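3-keto-5-aminohexanoate cleavage protein (PDB 3LOT) probably cleaves 3-keto-5-aminohexanoate or a related beta-keto acid, using a zinc ion bound within a TIM-barrel fold. Local coordinates at residues Met48-Ala53 / Asn84-Gly89; Val67-Cys72 / Pro105-Glu110; Cys12-Ala17 / Glu36-Ala41; Glu110-Asn115 / Asn167-Glu172. All coordinates share one frame; numbering follows the deposited sequence.

Interaction 1 of 4, residues Met48-Ala53 / Asn84-Gly89; sequences MVHIHA and NVTTGG. With ZN (zinc ion), chain P.
H50 and N84 meet in the closely packed part of this contact. ND1 of H50 donates to N84 OD1 at 3.0 Å; the oxygen sits at the edge of the ring near its plane, while the donor stands above the plane of the amide, which is turned 88° from the imidazole. Together with the zinc ion at NE2, this bond fixes the rotation of the ring. The backbones are joined by N84 N to V49 O and I51 N to N84 O, both 2.8 Å, and by T86 N to I51 O at 3.1 Å. Strands 48-54 and 82-85 are parallel neighbours in the TIM barrel, and the zinc sits beyond the C-terminal end of their pairing, bound by H50 NE2 (2.4 Å), H52 NE2 (2.3 Å) and E262. T86 CG2 lies squarely over one face of the H52 ring in a CH-pi contact. Farther out the packing thins to the partly exposed G88 and G89, whose backbone N atoms both donate to T86 OG1 in an ST motif. Exchanging T86 for an alanine would probably strip the CG2 methyl from over the H52 ring and leave these two N-H groups without their acceptor. A CB at G89 would probably come too near H52 ND1, so glycine suits the turn.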
loop_
_atom_site.group_PDB
_atom_site.type_symbol
_atom_site.label_atom_id
_atom_site.label_comp_id
_atom_site.label_asym_id
_atom_site.label_seq_id
_atom_site.Cartn_x
_atom_site.Cartn_y
_atom_site.Cartn_z
HETATM N N MSE D 48 5.536 16.781 26.377
HETATM C CA MSE D 48 6.868 17.113 25.860
HETATM C C MSE D 48 6.829 18.420 25.049
HETATM O O MSE D 48 5.888 18.675 24.289
HETATM C CB MSE D 48 7.411 15.972 24.986
HETATM C CG MSE D 48 8.930 16.066 24.694
HETATM SE SE MSE D 48 9.832 14.384 24.172
HETATM C CE MSE D 48 8.550 13.587 22.914
ATOM N N VAL D 49 7.868 19.231 25.231
ATOM C CA VAL D 49 8.078 20.415 24.440
ATOM C C VAL D 49 9.388 20.297 23.665
ATOM O O VAL D 49 10.404 19.792 24.175
ATOM C CB VAL D 49 8.054 21.712 25.283
ATOM C CG1 VAL D 49 6.697 21.918 25.829
ATOM C CG2 VAL D 49 9.102 21.736 26.369
ATOM N N HIS D 50 9.353 20.783 22.432
ATOM C CA HIS D 50 10.522 20.767 21.575
ATOM C C HIS D 50 11.068 22.177 21.372
ATOM O O HIS D 50 10.347 23.033 20.934
ATOM C CB HIS D 50 10.159 20.108 20.264
ATOM C CG HIS D 50 11.283 20.056 19.308
ATOM N ND1 HIS D 50 12.465 19.404 19.586
ATOM C CD2 HIS D 50 11.428 20.606 18.077
ATOM C CE1 HIS D 50 13.278 19.535 18.556
ATOM N NE2 HIS D 50 12.662 20.233 17.623
ATOM N N ILE D 51 12.339 22.379 21.733
ATOM C CA ILE D 51 12.940 23.714 21.878
ATOM C C ILE D 51 14.061 23.994 20.851
ATOM O O ILE D 51 14.990 23.181 20.702
ATOM C CB ILE D 51 13.500 23.924 23.333
ATOM C CG1 ILE D 51 12.362 23.815 24.386
ATOM C CG2 ILE D 51 14.274 25.259 23.471
ATOM C CD1 ILE D 51 11.121 24.691 24.150
ATOM N N HIS D 52 13.912 25.096 20.119
ATOM C CA HIS D 52 15.009 25.797 19.447
ATOM C C HIS D 52 15.310 27.136 20.149
ATOM O O HIS D 52 14.454 27.705 20.818
ATOM C CB HIS D 52 14.652 26.173 18.015
ATOM C CG HIS D 52 14.499 25.015 17.075
ATOM N ND1 HIS D 52 15.163 24.949 15.861
ATOM C CD2 HIS D 52 13.733 23.903 17.147
ATOM C CE1 HIS D 52 14.831 23.832 15.246
ATOM N NE2 HIS D 52 13.975 23.178 16.007
ATOM N N ALA D 53 16.517 27.647 19.930
ATOM C CA ALA D 53 16.887 29.000 20.349
ATOM C C ALA D 53 16.761 29.962 19.158
ATOM O O ALA D 53 16.938 29.571 17.999
ATOM C CB ALA D 53 18.320 28.997 20.865
ATOM N N ASN D 84 12.728 18.555 25.163
ATOM C CA ASN D 84 13.398 17.960 23.996
ATOM C C ASN D 84 14.113 19.082 23.247
ATOM O O ASN D 84 13.454 20.016 22.776
ATOM C CB ASN D 84 12.309 17.322 23.105
ATOM C CG ASN D 84 12.853 16.692 21.802
ATOM O OD1 ASN D 84 13.728 17.251 21.161
ATOM N ND2 ASN D 84 12.264 15.553 21.376
ATOM N N VAL D 85 15.428 18.950 23.092
ATOM C CA VAL D 85 16.259 19.966 22.444
ATOM C C VAL D 85 16.605 19.585 20.986
ATOM O O VAL D 85 16.874 18.429 20.686
ATOM C CB VAL D 85 17.550 20.134 23.257
ATOM C CG1 VAL D 85 18.396 21.241 22.698
ATOM C CG2 VAL D 85 17.186 20.394 24.705
ATOM N N THR D 86 16.611 20.559 20.085
ATOM C CA THR D 86 17.014 20.292 18.721
ATOM C C THR D 86 18.536 20.218 18.613
ATOM O O THR D 86 19.280 20.907 19.308
ATOM C CB THR D 86 16.522 21.359 17.773
ATOM O OG1 THR D 86 16.755 20.930 16.430
ATOM C CG2 THR D 86 17.276 22.687 18.035
ATOM N N THR D 87 18.987 19.316 17.766
ATOM C CA THR D 87 20.325 19.366 17.206
ATOM C C THR D 87 20.225 19.569 15.698
ATOM O O THR D 87 21.244 19.516 15.018
ATOM C CB THR D 87 21.152 18.065 17.473
ATOM O OG1 THR D 87 20.627 16.976 16.710
ATOM C CG2 THR D 87 21.136 17.698 18.928
ATOM N N GLY D 88 19.008 19.786 15.186
ATOM C CA GLY D 88 18.775 20.076 13.755
ATOM C C GLY D 88 18.784 21.576 13.462
ATOM O O GLY D 88 19.231 22.015 12.394
ATOM N N GLY D 89 18.288 22.369 14.423
ATOM C CA GLY D 89 18.356 23.827 14.378
ATOM C C GLY D 89 19.707 24.377 13.951
ATOM O O GLY D 89 20.707 24.097 14.573
HETATM ZN ZN ZN P . 12.736 21.297 15.437
#

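Interaction 2 of 4, residues Val67-Cys72 / Pro105-Glu110; sequences VFRYIC and PALKPE
R69, F68 and C72 pack against A106 and L107 in a helix-to-helix contact on the outer layer of the TIM barrel, where helix 65-78 meets the end of the short helix 103-107. The contact is apolar on the side toward the strands, polar farther out. On the inner side L107 does most of the work. Its CD2 methyl lies 3.8 Å from C72 SG and 3.9 Å from F68 CB, filling the groove between two residues one helical turn apart. The ring of F68 leads away from L107 and onto V85 and A53, so a large aromatic here joins the helix to the sheet while its CB meets the neighbouring helix. The other methyl of L107, CD1, sits over one face of the R69 guanidinium, offset toward its rim, an apolar cover that a planar group accepts well. R69 leaves its helix with CG anti to the backbone N (chi1 -170°) and bends at chi3, which turns the guanidinium toward the last turn of the other helix, whose carbonyls would probably attract a positive charge. Its NE is held by a salt bridge to E66. NH1 donates to A106 O, which also accepts from N313 ND2 of the C-terminal tail; the NH1 bond is 3.2 Å long, close to the guanidinium plane but well above that of the carbonyl, and NH2 rests 3.8 Å from A106 CB.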
loop_
_atom_site.group_PDB
_atom_site.type_symbol
_atom_site.label_atom_id
_atom_site.label_comp_id
_atom_site.label_asym_id
_atom_site.label_seq_id
_atom_site.Cartn_x
_atom_site.Cartn_y
_atom_site.Cartn_z
ATOM N N VAL D 67 22.015 30.273 25.308
ATOM C CA VAL D 67 20.607 30.624 25.122
ATOM C C VAL D 67 19.734 29.396 25.367
ATOM O O VAL D 67 18.736 29.435 26.111
ATOM C CB VAL D 67 20.348 31.253 23.709
ATOM C CG1 VAL D 67 18.868 31.600 23.518
ATOM C CG2 VAL D 67 21.240 32.546 23.526
ATOM N N PHE D 68 20.111 28.284 24.768
ATOM C CA PHE D 68 19.530 27.010 25.226
ATOM C C PHE D 68 19.555 26.808 26.733
ATOM O O PHE D 68 18.557 26.367 27.320
ATOM C CB PHE D 68 20.219 25.825 24.581
ATOM C CG PHE D 68 19.739 25.543 23.206
ATOM C CD1 PHE D 68 18.518 24.903 23.014
ATOM C CD2 PHE D 68 20.499 25.897 22.108
ATOM C CE1 PHE D 68 18.053 24.607 21.753
ATOM C CE2 PHE D 68 20.065 25.608 20.839
ATOM C CZ PHE D 68 18.824 24.957 20.649
ATOM N N ARG D 69 20.694 27.079 27.351
ATOM C CA ARG D 69 20.834 26.782 28.778
ATOM C C ARG D 69 19.823 27.617 29.564
ATOM O O ARG D 69 19.128 27.096 30.456
ATOM C CB ARG D 69 22.247 26.990 29.287
ATOM C CG ARG D 69 22.413 26.437 30.715
ATOM C CD ARG D 69 23.761 26.676 31.283
ATOM N NE ARG D 69 24.850 26.380 30.360
ATOM C CZ ARG D 69 25.354 25.173 30.127
ATOM N NH1 ARG D 69 24.854 24.082 30.721
ATOM N NH2 ARG D 69 26.373 25.045 29.279
ATOM N N TYR D 70 19.719 28.889 29.196
ATOM C CA TYR D 70 18.771 29.781 29.832
ATOM C C TYR D 70 17.333 29.307 29.657
ATOM O O TYR D 70 16.602 29.202 30.642
ATOM C CB TYR D 70 18.950 31.219 29.321
ATOM C CG TYR D 70 17.948 32.188 29.867
ATOM C CD1 TYR D 70 18.174 32.866 31.080
ATOM C CD2 TYR D 70 16.781 32.442 29.177
ATOM C CE1 TYR D 70 17.223 33.777 31.577
ATOM C CE2 TYR D 70 15.842 33.304 29.649
ATOM C CZ TYR D 70 16.041 33.967 30.850
ATOM O OH TYR D 70 15.074 34.854 31.275
ATOM N N ILE D 71 16.926 29.054 28.415
ATOM C CA ILE D 71 15.559 28.626 28.104
ATOM C C ILE D 71 15.173 27.344 28.854
ATOM O O ILE D 71 14.132 27.265 29.521
ATOM C CB ILE D 71 15.372 28.384 26.597
ATOM C CG1 ILE D 71 15.556 29.696 25.834
ATOM C CG2 ILE D 71 13.999 27.819 26.310
ATOM C CD1 ILE D 71 15.535 29.565 24.343
ATOM N N CYS D 72 16.064 26.368 28.829
ATOM C CA CYS D 72 15.749 25.057 29.430
ATOM C C CYS D 72 15.697 25.150 30.940
ATOM O O CYS D 72 14.810 24.580 31.567
ATOM C CB CYS D 72 16.737 23.994 28.961
ATOM S SG CYS D 72 16.555 23.722 27.212
ATOM N N PRO D 105 26.189 17.626 25.001
ATOM C CA PRO D 105 27.126 17.547 26.114
ATOM C C PRO D 105 27.055 18.741 27.079
ATOM O O PRO D 105 27.299 18.582 28.286
ATOM C CB PRO D 105 28.491 17.486 25.413
ATOM C CG PRO D 105 28.228 18.005 24.045
ATOM C CD PRO D 105 26.894 17.485 23.723
ATOM N N ALA D 106 26.697 19.910 26.566
ATOM C CA ALA D 106 26.497 21.083 27.422
ATOM C C ALA D 106 25.312 20.913 28.382
ATOM O O ALA D 106 25.427 21.162 29.599
ATOM C CB ALA D 106 26.359 22.337 26.585
ATOM N N LEU D 107 24.162 20.512 27.840
ATOM C CA LEU D 107 22.921 20.442 28.624
ATOM C C LEU D 107 22.546 19.045 29.117
ATOM O O LEU D 107 21.755 18.929 30.047
ATOM C CB LEU D 107 21.723 21.054 27.861
ATOM C CG LEU D 107 21.532 22.584 27.902
ATOM C CD1 LEU D 107 22.689 23.272 27.328
ATOM C CD2 LEU D 107 20.263 22.982 27.192
ATOM N N LYS D 108 23.082 18.001 28.506
ATOM C CA LYS D 108 22.680 16.613 28.812
ATOM C C LYS D 108 21.175 16.454 28.988
ATOM O O LYS D 108 20.698 16.068 30.044
ATOM C CB LYS D 108 23.441 16.115 30.050
ATOM C CG LYS D 108 24.933 16.214 29.933
ATOM C CD LYS D 108 25.596 15.807 31.228
ATOM C CE LYS D 108 27.012 15.373 31.060
ATOM N NZ LYS D 108 27.816 16.356 30.290
ATOM N N PRO D 109 20.397 16.792 27.945
ATOM C CA PRO D 109 18.965 16.701 28.061
ATOM C C PRO D 109 18.497 15.251 28.064
ATOM O O PRO D 109 19.247 14.339 27.689
ATOM C CB PRO D 109 18.448 17.405 26.777
ATOM C CG PRO D 109 19.561 17.213 25.780
ATOM C CD PRO D 109 20.834 17.206 26.597
ATOM N N GLU D 110 17.254 15.059 28.478
ATOM C CA GLU D 110 16.637 13.741 28.495
ATOM C C GLU D 110 16.440 13.174 27.097
ATOM O O GLU D 110 16.512 11.964 26.908
ATOM C CB GLU D 110 15.274 13.785 29.189
ATOM C CG GLU D 110 15.286 14.133 30.712
ATOM C CD GLU D 110 13.922 13.936 31.342
ATOM O OE1 GLU D 110 13.102 14.884 31.293
ATOM O OE2 GLU D 110 13.638 12.838 31.865
#

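Interaction 3 of 4, residues Cys12-Ala17 / Glu36-Ala41; sequences CAITGA and EEAVKA
I14, just past the end of strand 7-13, leans onto helix 31-43 with both branches of its side chain, within a beta-alpha-beta unit of the TIM barrel in which that strand leads through this helix to strand 48-54. CG1 stands beside the backbone N (chi1 -62°) and the chain turns again at chi2, laying CD1 against the helix backbone, 3.6 Å from A38 CA and 3.8 Å from E37 O. The side chains of I14 and E37 cross at a slant, CG2 meeting E37 CB at 3.9 Å. The branched isoleucine thus spreads over E37, A38 and A41, residues that the helical repeat brings to one side. Two of them are alanines, and their small size lets the helix come close: the CA atoms of I14 and A38 are 6.3 Å apart. Cutting I14 back to an alanine would probably open a gap over A38 and leave A41 with C12 alone as its neighbour on this segment. The side chains meet through apolar atoms alone; the carboxylate of E37 turns to another partner, accepting from N276 N. C12, on the strand itself, also points at the helix, and its small side chain suits the 6.5 Å spacing between the CA atoms of C12 and A41. Its CB lies 3.8 Å from A41 CB, and its SG, anti to the backbone N, reaches within 3.9 Å of the same methyl.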
loop_
_atom_site.group_PDB
_atom_site.type_symbol
_atom_site.label_atom_id
_atom_site.label_comp_id
_atom_site.label_asym_id
_atom_site.label_seq_id
_atom_site.Cartn_x
_atom_site.Cartn_y
_atom_site.Cartn_z
ATOM N N CYS D 12 4.744 19.489 21.942
ATOM C CA CYS D 12 4.537 20.816 21.344
ATOM C C CYS D 12 5.852 21.455 20.910
ATOM O O CYS D 12 6.711 21.691 21.741
ATOM C CB CYS D 12 3.738 21.742 22.252
ATOM S SG CYS D 12 3.156 23.212 21.332
ATOM N N ALA D 13 6.000 21.669 19.601
ATOM C CA ALA D 13 7.209 22.272 19.012
ATOM C C ALA D 13 7.063 23.797 18.991
ATOM O O ALA D 13 6.308 24.354 18.206
ATOM C CB ALA D 13 7.470 21.703 17.617
ATOM N N ILE D 14 7.804 24.468 19.865
ATOM C CA ILE D 14 7.461 25.832 20.265
ATOM C C ILE D 14 7.766 26.930 19.219
ATOM O O ILE D 14 6.963 27.878 19.054
ATOM C CB ILE D 14 8.157 26.202 21.597
ATOM C CG1 ILE D 14 7.694 25.278 22.742
ATOM C CG2 ILE D 14 7.991 27.715 21.953
ATOM C CD1 ILE D 14 6.163 25.258 23.036
ATOM N N THR D 15 8.919 26.845 18.547
ATOM C CA THR D 15 9.280 27.898 17.626
ATOM C C THR D 15 10.056 27.499 16.365
ATOM O O THR D 15 9.884 28.113 15.320
ATOM C CB THR D 15 9.944 29.128 18.357
ATOM O OG1 THR D 15 10.015 30.255 17.455
ATOM C CG2 THR D 15 11.334 28.855 18.917
ATOM N N GLY D 16 10.930 26.525 16.468
ATOM C CA GLY D 16 11.662 26.097 15.292
ATOM C C GLY D 16 12.616 27.114 14.718
ATOM O O GLY D 16 13.029 28.101 15.398
ATOM N N ALA D 17 12.948 26.858 13.454
ATOM C CA ALA D 17 13.868 27.627 12.679
ATOM C C ALA D 17 13.333 27.953 11.288
ATOM O O ALA D 17 14.028 28.636 10.502
ATOM C CB ALA D 17 15.185 26.863 12.575
ATOM N N GLU D 36 7.802 30.888 28.270
ATOM C CA GLU D 36 6.403 31.052 28.655
ATOM C C GLU D 36 5.481 30.208 27.782
ATOM O O GLU D 36 4.550 29.579 28.287
ATOM C CB GLU D 36 5.978 32.525 28.613
ATOM C CG GLU D 36 6.521 33.332 29.736
ATOM C CD GLU D 36 6.054 32.781 31.108
ATOM O OE1 GLU D 36 4.794 32.646 31.277
ATOM O OE2 GLU D 36 6.944 32.498 32.002
ATOM N N GLU D 37 5.762 30.152 26.482
ATOM C CA GLU D 37 4.962 29.331 25.588
ATOM C C GLU D 37 5.157 27.852 25.837
ATOM O O GLU D 37 4.210 27.120 25.704
ATOM C CB GLU D 37 5.314 29.621 24.144
ATOM C CG GLU D 37 4.727 30.894 23.663
ATOM C CD GLU D 37 3.252 30.712 23.274
ATOM O OE1 GLU D 37 2.962 30.243 22.114
ATOM O OE2 GLU D 37 2.414 31.051 24.149
ATOM N N ALA D 38 6.363 27.411 26.217
ATOM C CA ALA D 38 6.587 26.010 26.545
ATOM C C ALA D 38 5.757 25.616 27.799
ATOM O O ALA D 38 5.144 24.549 27.828
ATOM C CB ALA D 38 8.059 25.743 26.775
ATOM N N VAL D 39 5.783 26.474 28.828
ATOM C CA VAL D 39 5.106 26.226 30.124
ATOM C C VAL D 39 3.586 26.231 29.884
ATOM O O VAL D 39 2.838 25.339 30.347
ATOM C CB VAL D 39 5.574 27.210 31.215
ATOM C CG1 VAL D 39 4.815 26.975 32.521
ATOM C CG2 VAL D 39 7.091 27.058 31.443
ATOM N N LYS D 40 3.114 27.192 29.101
ATOM C CA LYS D 40 1.708 27.179 28.705
ATOM C C LYS D 40 1.327 25.916 27.919
ATOM O O LYS D 40 0.254 25.382 28.120
ATOM C CB LYS D 40 1.358 28.430 27.911
ATOM C CG LYS D 40 1.376 29.687 28.825
ATOM C CD LYS D 40 1.179 30.996 28.085
ATOM C CE LYS D 40 1.789 32.167 28.898
ATOM N NZ LYS D 40 1.546 33.495 28.277
ATOM N N ALA D 41 2.194 25.446 27.032
ATOM C CA ALA D 41 1.891 24.258 26.245
ATOM C C ALA D 41 1.773 22.994 27.121
ATOM O O ALA D 41 0.834 22.172 26.968
ATOM C CB ALA D 41 2.962 24.075 25.147
#

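Interaction 4 of 4, residues Glu110-Asn115 / Asn167-Glu172; sequences EIATFN and NDTKPE
E172 lies beside I111, A112 and T113 where two parallel strands of the TIM barrel, 111-115 and 170-175, run next to each other, the axes of the short segments 48° apart, consistent with the twist of a barrel sheet. Its side chain starts at CB, which touches A112 O at 3.7 Å and lies 4.1 Å from I111 CG1. From there it runs straight out, CG anti to the backbone N (chi1 178°) and CD extended beyond it, alongside T113 and pointing the same way. At the tip OE1 comes 3.6 Å from T113 CG2 and takes a weak hydrogen bond from N84 ND2, so a long acidic side chain can reach an amide on a more distant strand within the buried interior. The backbones are joined by K170 N to E110 O, A112 N to K170 O and E172 N to A112 O, with a weaker, bent bond from F114 N to E172 O. P171 sits between the two donors of its strand, where the partner strand asks for no N-H, so a proline is tolerated. On its side of the sheet, toward helix 154-166, A112 and P171 both touch F164. D168, with positive phi, ends that helix as the C-prime residue of a Schellman motif, and T169 then lays CG2 3.9 Å from A112 CB. F114 lies side by side with P171, and its CD2 meets P171 CB at 3.7 Å.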
loop_
_atom_site.group_PDB
_atom_site.type_symbol
_atom_site.label_atom_id
_atom_site.label_comp_id
_atom_site.label_asym_id
_atom_site.label_seq_id
_atom_site.Cartn_x
_atom_site.Cartn_y
_atom_site.Cartn_z
ATOM N N GLU D 110 17.254 15.059 28.478
ATOM C CA GLU D 110 16.637 13.741 28.495
ATOM C C GLU D 110 16.440 13.174 27.097
ATOM O O GLU D 110 16.512 11.964 26.908
ATOM C CB GLU D 110 15.274 13.785 29.189
ATOM C CG GLU D 110 15.286 14.133 30.712
ATOM C CD GLU D 110 13.922 13.936 31.342
ATOM O OE1 GLU D 110 13.102 14.884 31.293
ATOM O OE2 GLU D 110 13.638 12.838 31.865
ATOM N N ILE D 111 16.110 14.038 26.146
ATOM C CA ILE D 111 15.835 13.617 24.778
ATOM C C ILE D 111 16.225 14.808 23.881
ATOM O O ILE D 111 16.147 15.987 24.300
ATOM C CB ILE D 111 14.341 13.168 24.658
ATOM C CG1 ILE D 111 13.992 12.669 23.248
ATOM C CG2 ILE D 111 13.351 14.311 25.111
ATOM C CD1 ILE D 111 12.811 11.777 23.234
ATOM N N ALA D 112 16.721 14.513 22.693
ATOM C CA ALA D 112 17.058 15.544 21.721
ATOM C C ALA D 112 16.888 15.012 20.300
ATOM O O ALA D 112 16.884 13.797 20.089
ATOM C CB ALA D 112 18.430 16.067 21.916
ATOM N N THR D 113 16.708 15.905 19.334
ATOM C CA THR D 113 16.380 15.414 18.009
ATOM C C THR D 113 17.670 14.969 17.314
ATOM O O THR D 113 18.746 15.459 17.630
ATOM C CB THR D 113 15.527 16.406 17.172
ATOM O OG1 THR D 113 16.215 17.623 16.927
ATOM C CG2 THR D 113 14.266 16.714 17.909
ATOM N N PHE D 114 17.511 14.035 16.377
ATOM C CA PHE D 114 18.577 13.265 15.751
ATOM C C PHE D 114 18.075 13.004 14.327
ATOM O O PHE D 114 17.409 12.010 14.101
ATOM C CB PHE D 114 18.717 11.930 16.517
ATOM C CG PHE D 114 20.002 11.191 16.287
ATOM C CD1 PHE D 114 20.290 10.656 15.061
ATOM C CD2 PHE D 114 20.879 10.998 17.329
ATOM C CE1 PHE D 114 21.448 9.925 14.867
ATOM C CE2 PHE D 114 22.043 10.262 17.179
ATOM C CZ PHE D 114 22.352 9.702 15.939
ATOM N N ASN D 115 18.382 13.933 13.418
ATOM C CA ASN D 115 18.000 13.884 11.991
ATOM C C ASN D 115 18.746 12.832 11.130
ATOM O O ASN D 115 19.988 12.741 11.150
ATOM C CB ASN D 115 18.198 15.250 11.444
ATOM C CG ASN D 115 17.316 16.247 12.153
ATOM O OD1 ASN D 115 16.117 16.350 11.833
ATOM N ND2 ASN D 115 17.887 16.981 13.145
ATOM N N ASN D 167 26.115 11.204 27.100
ATOM C CA ASN D 167 25.427 12.173 27.935
ATOM C C ASN D 167 24.052 11.677 28.344
ATOM O O ASN D 167 23.223 12.457 28.861
ATOM C CB ASN D 167 25.327 13.508 27.185
ATOM C CG ASN D 167 26.688 14.109 26.911
ATOM O OD1 ASN D 167 27.310 14.663 27.831
ATOM N ND2 ASN D 167 27.156 14.027 25.653
ATOM N N ASP D 168 23.811 10.378 28.131
ATOM C CA ASP D 168 22.603 9.731 28.595
ATOM C C ASP D 168 21.412 10.508 28.040
ATOM O O ASP D 168 20.470 10.848 28.763
ATOM C CB ASP D 168 22.611 9.707 30.125
ATOM C CG ASP D 168 21.597 8.757 30.703
ATOM O OD1 ASP D 168 21.029 7.984 29.933
ATOM O OD2 ASP D 168 21.342 8.784 31.939
ATOM N N THR D 169 21.464 10.808 26.744
ATOM C CA THR D 169 20.364 11.498 26.059
ATOM C C THR D 169 19.700 10.550 25.067
ATOM O O THR D 169 20.380 9.878 24.302
ATOM C CB THR D 169 20.870 12.739 25.333
ATOM O OG1 THR D 169 21.488 13.641 26.259
ATOM C CG2 THR D 169 19.715 13.469 24.599
ATOM N N LYS D 170 18.372 10.481 25.077
ATOM C CA LYS D 170 17.670 9.614 24.151
ATOM C C LYS D 170 17.548 10.298 22.796
ATOM O O LYS D 170 17.106 11.446 22.717
ATOM C CB LYS D 170 16.264 9.263 24.597
ATOM C CG LYS D 170 15.671 8.172 23.695
ATOM C CD LYS D 170 14.384 7.605 24.190
ATOM C CE LYS D 170 13.854 6.451 23.267
ATOM N NZ LYS D 170 14.661 5.216 23.379
ATOM N N PRO D 171 17.894 9.575 21.724
ATOM C CA PRO D 171 17.651 10.089 20.395
ATOM C C PRO D 171 16.185 10.023 19.983
ATOM O O PRO D 171 15.512 8.997 20.114
ATOM C CB PRO D 171 18.495 9.155 19.497
ATOM C CG PRO D 171 19.372 8.424 20.417
ATOM C CD PRO D 171 18.682 8.332 21.687
ATOM N N GLU D 172 15.698 11.130 19.457
ATOM C CA GLU D 172 14.431 11.137 18.760
ATOM C C GLU D 172 14.793 11.282 17.300
ATOM O O GLU D 172 15.297 12.322 16.901
ATOM C CB GLU D 172 13.572 12.302 19.199
ATOM C CG GLU D 172 12.250 12.350 18.449
ATOM C CD GLU D 172 11.318 13.411 18.941
ATOM O OE1 GLU D 172 11.470 14.555 18.503
ATOM O OE2 GLU D 172 10.386 13.085 19.689
#

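Overall arrangement
Interactions 1 and 4 are strand pairings within the same barrel sheet and are rich in backbone hydrogen bonds; strand 82-85 bonds directly to 111-115, so the two follow each other across the sheet. Interaction 1 lies about 6 Å from the chain centre (centre to centre) and carries the metal chemistry, with T113 of interaction 4 packed against H50. Interactions 2 and 3 belong to the helical layer. Interaction 3 is an apolar contact of a helix with a strand end and the loop after it, and that strand bonds to 48-54, whereas interaction 2, about 16 Å from the centre, mixes apolar packing with an arginine bond near the surface. The ring of F68 ties interaction 2 to interaction 1, and E110 is shared between interactions 2 and 4.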